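Local coordinates for chitin oligosaccharide binding protein NagB2 (Paenibacillus sp. FPU-7, PDB 7EHU) that binds short chitin oligosaccharides, N,N'-diacetylchitobiose and N,N',N''-triacetylchitotriose, probably as the extracellular solute-binding component of a sugar uptake system, at residues A[277-282]-A[368-373]; A[269-274]-A[295-300]. One frame throughout, in Å; residues are numbered along the deposited sequence.

Contact 1 (A[277-282]-A[368-373]); sequences WATSAI and APLTKA. With NAG (2-acetamido-2-deoxy-beta-D-glucopyranose), chain B; NAG (2-acetamido-2-deoxy-beta-D-glucopyranose), chain C; NAG (2-acetamido-2-deoxy-beta-D-glucopyranose), chain D.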
loop_
_atom_site.group_PDB
_atom_site.type_symbol
_atom_site.label_atom_id
_atom_site.label_comp_id
_atom_site.label_asym_id
_atom_site.label_seq_id
_atom_site.Cartn_x
_atom_site.Cartn_y
_atom_site.Cartn_z
ATOM N N TRP A 277 -4.908 1.622 4.985
ATOM C CA TRP A 277 -5.642 0.355 5.062
ATOM C C TRP A 277 -5.439 -0.360 6.394
ATOM O O TRP A 277 -6.126 -1.352 6.650
ATOM C CB TRP A 277 -5.202 -0.560 3.886
ATOM C CG TRP A 277 -3.733 -0.897 3.997
ATOM C CD1 TRP A 277 -3.148 -1.765 4.882
ATOM C CD2 TRP A 277 -2.650 -0.317 3.253
ATOM N NE1 TRP A 277 -1.786 -1.755 4.752
ATOM C CE2 TRP A 277 -1.454 -0.870 3.754
ATOM C CE3 TRP A 277 -2.581 0.614 2.213
ATOM C CZ2 TRP A 277 -0.209 -0.505 3.259
ATOM C CZ3 TRP A 277 -1.346 0.968 1.718
ATOM C CH2 TRP A 277 -0.175 0.403 2.233
ATOM N N ALA A 278 -4.555 0.155 7.253
ATOM C CA ALA A 278 -4.331 -0.421 8.577
ATOM C C ALA A 278 -5.296 0.118 9.623
ATOM O O ALA A 278 -5.326 -0.399 10.743
ATOM C CB ALA A 278 -2.900 -0.108 9.043
ATOM N N THR A 279 -6.073 1.163 9.300
ATOM C CA THR A 279 -6.869 1.844 10.323
ATOM C C THR A 279 -7.783 0.893 11.078
ATOM O O THR A 279 -7.920 1.002 12.302
ATOM C CB THR A 279 -7.670 2.985 9.697
ATOM O OG1 THR A 279 -6.754 3.977 9.259
ATOM C CG2 THR A 279 -8.652 3.610 10.691
ATOM N N SER A 280 -8.452 -0.020 10.365
ATOM C CA SER A 280 -9.415 -0.882 11.044
ATOM C C SER A 280 -8.744 -1.696 12.148
ATOM O O SER A 280 -9.342 -1.936 13.201
ATOM C CB SER A 280 -10.111 -1.834 10.072
ATOM O OG SER A 280 -9.159 -2.625 9.383
ATOM N N ALA A 281 -7.509 -2.162 11.921
ATOM C CA ALA A 281 -6.831 -2.940 12.950
ATOM C C ALA A 281 -6.507 -2.077 14.155
ATOM O O ALA A 281 -6.547 -2.551 15.293
ATOM C CB ALA A 281 -5.564 -3.567 12.379
ATOM N N ILE A 282 -6.183 -0.801 13.916
ATOM C CA ILE A 282 -5.825 0.143 14.972
ATOM C C ILE A 282 -7.039 0.607 15.758
ATOM O O ILE A 282 -6.894 1.021 16.912
ATOM C CB ILE A 282 -4.991 1.265 14.327
ATOM C CG1 ILE A 282 -3.642 0.674 13.891
ATOM C CG2 ILE A 282 -4.798 2.427 15.262
ATOM C CD1 ILE A 282 -2.880 1.494 12.919
ATOM N N ALA A 368 -14.980 8.728 11.968
ATOM C CA ALA A 368 -14.035 8.301 12.983
ATOM C C ALA A 368 -12.918 9.344 13.156
ATOM O O ALA A 368 -12.366 9.837 12.156
ATOM C CB ALA A 368 -13.513 6.928 12.561
ATOM N N PRO A 369 -12.599 9.745 14.398
ATOM C CA PRO A 369 -11.535 10.736 14.608
ATOM C C PRO A 369 -10.208 10.424 13.930
ATOM O O PRO A 369 -9.523 11.328 13.431
ATOM C CB PRO A 369 -11.367 10.741 16.137
ATOM C CG PRO A 369 -12.648 10.290 16.689
ATOM C CD PRO A 369 -13.339 9.453 15.645
ATOM N N LEU A 370 -9.792 9.165 13.933
ATOM C CA LEU A 370 -8.490 8.849 13.351
ATOM C C LEU A 370 -8.521 9.058 11.838
ATOM O O LEU A 370 -7.563 9.575 11.251
ATOM C CB LEU A 370 -8.099 7.417 13.709
ATOM C CG LEU A 370 -6.755 6.925 13.181
ATOM C CD1 LEU A 370 -5.621 7.855 13.568
ATOM C CD2 LEU A 370 -6.498 5.503 13.684
ATOM N N THR A 371 -9.627 8.699 11.191
ATOM C CA THR A 371 -9.738 8.948 9.757
ATOM C C THR A 371 -9.772 10.451 9.474
ATOM O O THR A 371 -9.208 10.904 8.471
ATOM C CB THR A 371 -10.952 8.185 9.224
ATOM O OG1 THR A 371 -10.647 6.780 9.318
ATOM C CG2 THR A 371 -11.265 8.529 7.765
ATOM N N LYS A 372 -10.392 11.244 10.360
ATOM C CA LYS A 372 -10.360 12.695 10.204
ATOM C C LYS A 372 -8.919 13.197 10.256
ATOM O O LYS A 372 -8.522 14.051 9.456
ATOM C CB LYS A 372 -11.220 13.362 11.287
ATOM C CG LYS A 372 -11.213 14.910 11.242
ATOM C CD LYS A 372 -11.975 15.534 12.416
ATOM C CE LYS A 372 -12.166 17.047 12.263
ATOM N NZ LYS A 372 -12.599 17.724 13.527
ATOM N N ALA A 373 -8.118 12.665 11.187
ATOM C CA ALA A 373 -6.723 13.082 11.296
ATOM C C ALA A 373 -5.916 12.687 10.060
ATOM O O ALA A 373 -5.062 13.455 9.601
ATOM C CB ALA A 373 -6.101 12.480 12.554
HETATM C C1 NAG B . -8.060 -4.655 4.668
HETATM C C2 NAG B . -6.609 -4.963 5.077
HETATM C C3 NAG B . -5.623 -4.300 4.123
HETATM C C4 NAG B . -6.027 -4.468 2.662
HETATM C C5 NAG B . -7.514 -4.212 2.465
HETATM C C6 NAG B . -7.990 -4.503 1.064
HETATM C C7 NAG B . -6.135 -5.238 7.496
HETATM C C8 NAG B . -5.930 -4.504 8.796
HETATM N N2 NAG B . -6.376 -4.472 6.426
HETATM O O1 NAG B . -8.951 -5.361 5.459
HETATM O O3 NAG B . -4.327 -4.838 4.383
HETATM O O4 NAG B . -5.396 -3.436 1.904
HETATM O O5 NAG B . -8.270 -5.037 3.352
HETATM O O6 NAG B . -7.533 -5.764 0.606
HETATM O O7 NAG B . -6.054 -6.465 7.412
HETATM C C1 NAG C . -4.258 -3.773 1.125
HETATM C C2 NAG C . -4.044 -2.587 0.201
HETATM C C3 NAG C . -2.710 -2.700 -0.531
HETATM C C4 NAG C . -1.569 -3.023 0.424
HETATM C C5 NAG C . -1.960 -4.232 1.263
HETATM C C6 NAG C . -0.940 -4.625 2.302
HETATM C C7 NAG C . -6.159 -1.654 -0.700
HETATM C C8 NAG C . -7.173 -1.773 -1.791
HETATM N N2 NAG C . -5.127 -2.507 -0.770
HETATM O O3 NAG C . -2.491 -1.472 -1.208
HETATM O O4 NAG C . -0.410 -3.376 -0.327
HETATM O O5 NAG C . -3.167 -3.925 1.971
HETATM O O6 NAG C . -1.335 -5.816 2.975
HETATM O O7 NAG C . -6.261 -0.812 0.188
HETATM C C1 NAG D . 0.673 -2.490 -0.307
HETATM C C2 NAG D . 1.823 -3.158 -1.020
HETATM C C3 NAG D . 2.983 -2.181 -1.208
HETATM C C4 NAG D . 2.497 -0.912 -1.901
HETATM C C5 NAG D . 1.310 -0.319 -1.148
HETATM C C6 NAG D . 0.704 0.888 -1.834
HETATM C C7 NAG D . 2.136 -5.582 -0.846
HETATM C C8 NAG D . 2.675 -6.712 -0.011
HETATM N N2 NAG D . 2.270 -4.358 -0.332
HETATM O O3 NAG D . 3.989 -2.830 -1.975
HETATM O O4 NAG D . 3.514 0.084 -1.951
HETATM O O5 NAG D . 0.285 -1.316 -1.016
HETATM O O6 NAG D . 0.229 0.573 -3.134
HETATM O O7 NAG D . 1.615 -5.770 -1.946
HETATM O O HOH W 1 -8.583 5.426 7.685
#
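T279 and I282, one helical turn apart, present their methyl groups to L370 on the helix that begins at P369, and T371 closes the contact with a bridging water. L370 can be followed outward. Its CB leads toward the other helix, and CG stands anti to the backbone N (chi1 -180°), which carries the fork toward helix 279-283. There CD2 does the touching: it lies 3.9 Å from I282 CG2, whose side chain it crosses at about a right angle, and 4.1 Å from T279 CG2, with the T279 and L370 side chains running alongside one another in reversed direction, while CD1, the other branch, turns to G295 and Y296. T279 CG2 also packs 4.0 Å from T371 OG1. No direct hydrogen bond joins the segments; instead one water lies 2.8 Å from T279 OG1 and donates to T371 OG1 at 3.0 Å. Both hydroxyls have further partners, Y152 and S276 O for T279 and N353 for T371. The turn before helix 279-283 faces the sugar: W277 lays one ring face under the middle NAG, whose C4 sits over the ring centre, and W277 O accepts a nearly straight bond from N2 of the NAG in chain B (3.1 Å, 170°). Helix 279-283 thus stands between the bound NAG trisaccharide and helix 369-379, with Y152 of strand 138-154 touching both I282 and L370.

Contact 2 (A[269-274]-A[295-300]); sequences AAMLFD and GYFRFP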
loop_
_atom_site.group_PDB
_atom_site.type_symbol
_atom_site.label_atom_id
_atom_site.label_comp_id
_atom_site.label_asym_id
_atom_site.label_seq_id
_atom_site.Cartn_x
_atom_site.Cartn_y
_atom_site.Cartn_z
ATOM N N ALA A 269 4.673 0.025 21.309
ATOM C CA ALA A 269 5.575 0.942 20.628
ATOM C C ALA A 269 4.802 2.221 20.352
ATOM O O ALA A 269 3.582 2.197 20.230
ATOM C CB ALA A 269 6.085 0.384 19.305
ATOM N N ALA A 270 5.514 3.337 20.229
ATOM C CA ALA A 270 4.849 4.639 20.216
ATOM C C ALA A 270 4.279 5.061 18.863
ATOM O O ALA A 270 3.385 5.908 18.832
ATOM C CB ALA A 270 5.819 5.719 20.698
ATOM N N MET A 271 4.775 4.524 17.756
ATOM C CA MET A 271 4.263 4.900 16.444
ATOM C C MET A 271 4.482 3.767 15.463
ATOM O O MET A 271 5.208 2.810 15.732
ATOM C CB MET A 271 4.891 6.203 15.938
ATOM C CG MET A 271 6.365 6.078 15.605
ATOM S SD MET A 271 7.220 7.666 15.410
ATOM C CE MET A 271 7.721 7.937 17.099
ATOM N N LEU A 272 3.853 3.910 14.302
ATOM C CA LEU A 272 3.846 2.879 13.268
ATOM C C LEU A 272 3.708 3.577 11.928
ATOM O O LEU A 272 2.741 4.316 11.733
ATOM C CB LEU A 272 2.650 1.946 13.480
ATOM C CG LEU A 272 2.444 0.855 12.433
ATOM C CD1 LEU A 272 3.385 -0.320 12.709
ATOM C CD2 LEU A 272 1.033 0.369 12.421
ATOM N N PHE A 273 4.650 3.368 11.021
ATOM C CA PHE A 273 4.547 3.911 9.676
ATOM C C PHE A 273 3.816 2.891 8.810
ATOM O O PHE A 273 4.288 1.757 8.652
ATOM C CB PHE A 273 5.927 4.259 9.097
ATOM C CG PHE A 273 5.821 5.145 7.896
ATOM C CD1 PHE A 273 5.726 6.513 8.051
ATOM C CD2 PHE A 273 5.713 4.618 6.621
ATOM C CE1 PHE A 273 5.560 7.344 6.960
ATOM C CE2 PHE A 273 5.524 5.458 5.522
ATOM C CZ PHE A 273 5.459 6.810 5.685
ATOM N N ASP A 274 2.641 3.253 8.320
ATOM C CA ASP A 274 1.819 2.269 7.631
ATOM C C ASP A 274 0.843 2.972 6.708
ATOM O O ASP A 274 0.669 4.197 6.757
ATOM C CB ASP A 274 1.072 1.390 8.647
ATOM C CG ASP A 274 0.896 -0.045 8.191
ATOM O OD1 ASP A 274 0.788 -0.292 6.962
ATOM O OD2 ASP A 274 0.781 -0.914 9.059
ATOM N N GLY A 295 -3.326 9.116 17.236
ATOM C CA GLY A 295 -3.305 10.230 16.313
ATOM C C GLY A 295 -2.520 9.856 15.074
ATOM O O GLY A 295 -2.139 8.688 14.875
ATOM N N TYR A 296 -2.224 10.853 14.243
ATOM C CA TYR A 296 -1.567 10.598 12.973
ATOM C C TYR A 296 -0.796 11.832 12.552
ATOM O O TYR A 296 -1.259 12.951 12.774
ATOM C CB TYR A 296 -2.617 10.291 11.918
ATOM C CG TYR A 296 -2.111 9.829 10.582
ATOM C CD1 TYR A 296 -1.867 8.485 10.336
ATOM C CD2 TYR A 296 -1.926 10.728 9.532
ATOM C CE1 TYR A 296 -1.467 8.052 9.099
ATOM C CE2 TYR A 296 -1.528 10.304 8.289
ATOM C CZ TYR A 296 -1.293 8.960 8.079
ATOM O OH TYR A 296 -0.939 8.544 6.815
ATOM N N PHE A 297 0.352 11.623 11.906
ATOM C CA PHE A 297 1.060 12.715 11.256
ATOM C C PHE A 297 1.753 12.208 9.999
ATOM O O PHE A 297 2.248 11.075 9.954
ATOM C CB PHE A 297 2.043 13.460 12.185
ATOM C CG PHE A 297 3.080 12.603 12.864
ATOM C CD1 PHE A 297 2.814 11.989 14.077
ATOM C CD2 PHE A 297 4.362 12.466 12.307
ATOM C CE1 PHE A 297 3.790 11.235 14.730
ATOM C CE2 PHE A 297 5.341 11.701 12.952
ATOM C CZ PHE A 297 5.047 11.090 14.172
ATOM N N ARG A 298 1.778 13.063 8.982
ATOM C CA ARG A 298 2.511 12.729 7.785
ATOM C C ARG A 298 4.010 12.816 8.060
ATOM O O ARG A 298 4.469 13.387 9.050
ATOM C CB ARG A 298 2.086 13.612 6.622
ATOM C CG ARG A 298 2.633 14.995 6.606
ATOM C CD ARG A 298 2.442 15.635 5.203
ATOM N NE ARG A 298 2.660 17.066 5.273
ATOM C CZ ARG A 298 1.726 17.974 5.541
ATOM N NH1 ARG A 298 0.462 17.630 5.733
ATOM N NH2 ARG A 298 2.071 19.243 5.597
ATOM N N PHE A 299 4.771 12.172 7.199
ATOM C CA PHE A 299 6.213 12.133 7.358
ATOM C C PHE A 299 6.743 13.557 7.557
ATOM O O PHE A 299 6.357 14.461 6.812
ATOM C CB PHE A 299 6.863 11.475 6.131
ATOM C CG PHE A 299 8.305 11.138 6.370
ATOM C CD1 PHE A 299 9.303 12.083 6.146
ATOM C CD2 PHE A 299 8.668 9.905 6.888
ATOM C CE1 PHE A 299 10.619 11.799 6.428
ATOM C CE2 PHE A 299 9.985 9.633 7.174
ATOM C CZ PHE A 299 10.955 10.581 6.939
ATOM N N PRO A 300 7.605 13.793 8.543
ATOM C CA PRO A 300 8.031 15.168 8.851
ATOM C C PRO A 300 8.998 15.752 7.825
ATOM O O PRO A 300 9.678 15.046 7.085
ATOM C CB PRO A 300 8.732 15.020 10.204
ATOM C CG PRO A 300 9.243 13.592 10.198
ATOM C CD PRO A 300 8.168 12.810 9.489
HETATM O O HOH W 2 -1.529 5.921 6.599
#
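M271 opens the contact by setting its SD 4.2 Å from CZ of F297, an oblique approach to the ring. With CG between the backbone N and the carbonyl carbon (chi1 68°), the thioether is directed to this ring, while F173, L177 and L180 of helix 170-182 also pack on the methionine. At L272 the backbone pairs with Y152 of strand 138-154. F273 follows. Its CG is anti to the backbone N (chi1 -164°), and the ring reaches out until CE1 lies 4.0 Å from F299 CD2. The two side chains cross at about a right angle, and CE1 arrives at the edge of the F299 ring, near its plane. P300 CD sits over one face of that ring, displaced from its centre, 3.5 Å from its plane. D274 ends the segment with a polar link: its carbonyl O accepts from a water at 2.8 Å, and Y296 OH donates to the same water at 2.7 Å. Its carboxylate is held separately by Y257 and Q261. Between the two strands runs strand 138-154, antiparallel to each; its F151 meets F273 edge-to-face and also touches M271, F297 and F299. This aromatic cluster, sandwiched between a mixed sheet and helices 170-182 and 197-212, forms part of the hydrophobic core of an alpha/beta lobe, as expected for the periplasmic-binding-protein fold.

Both contacts are buried, and three of their four elements are consecutive: strand 271-275, helix 279-283 and strand 294-297; helix 369-379 comes from much later in the chain. Contact 2 joins strand 271-275 to strand 294-297 and the loop that follows it, in the aromatic core beside the sheet, whereas contact 1 joins the intervening helix to helix 369-379 through methyl groups of threonine, isoleucine and leucine, and its segment 277-282 also lines the glycan pocket. Each is supplemented by a single water bridge, between two threonine hydroxyls in contact 1 and between a backbone carbonyl and a phenol in contact 2. They meet directly, L370 CD1 packing 3.8 Å from G295 O and I282 CD1 packing on L272 CD2, and Y152 borders both.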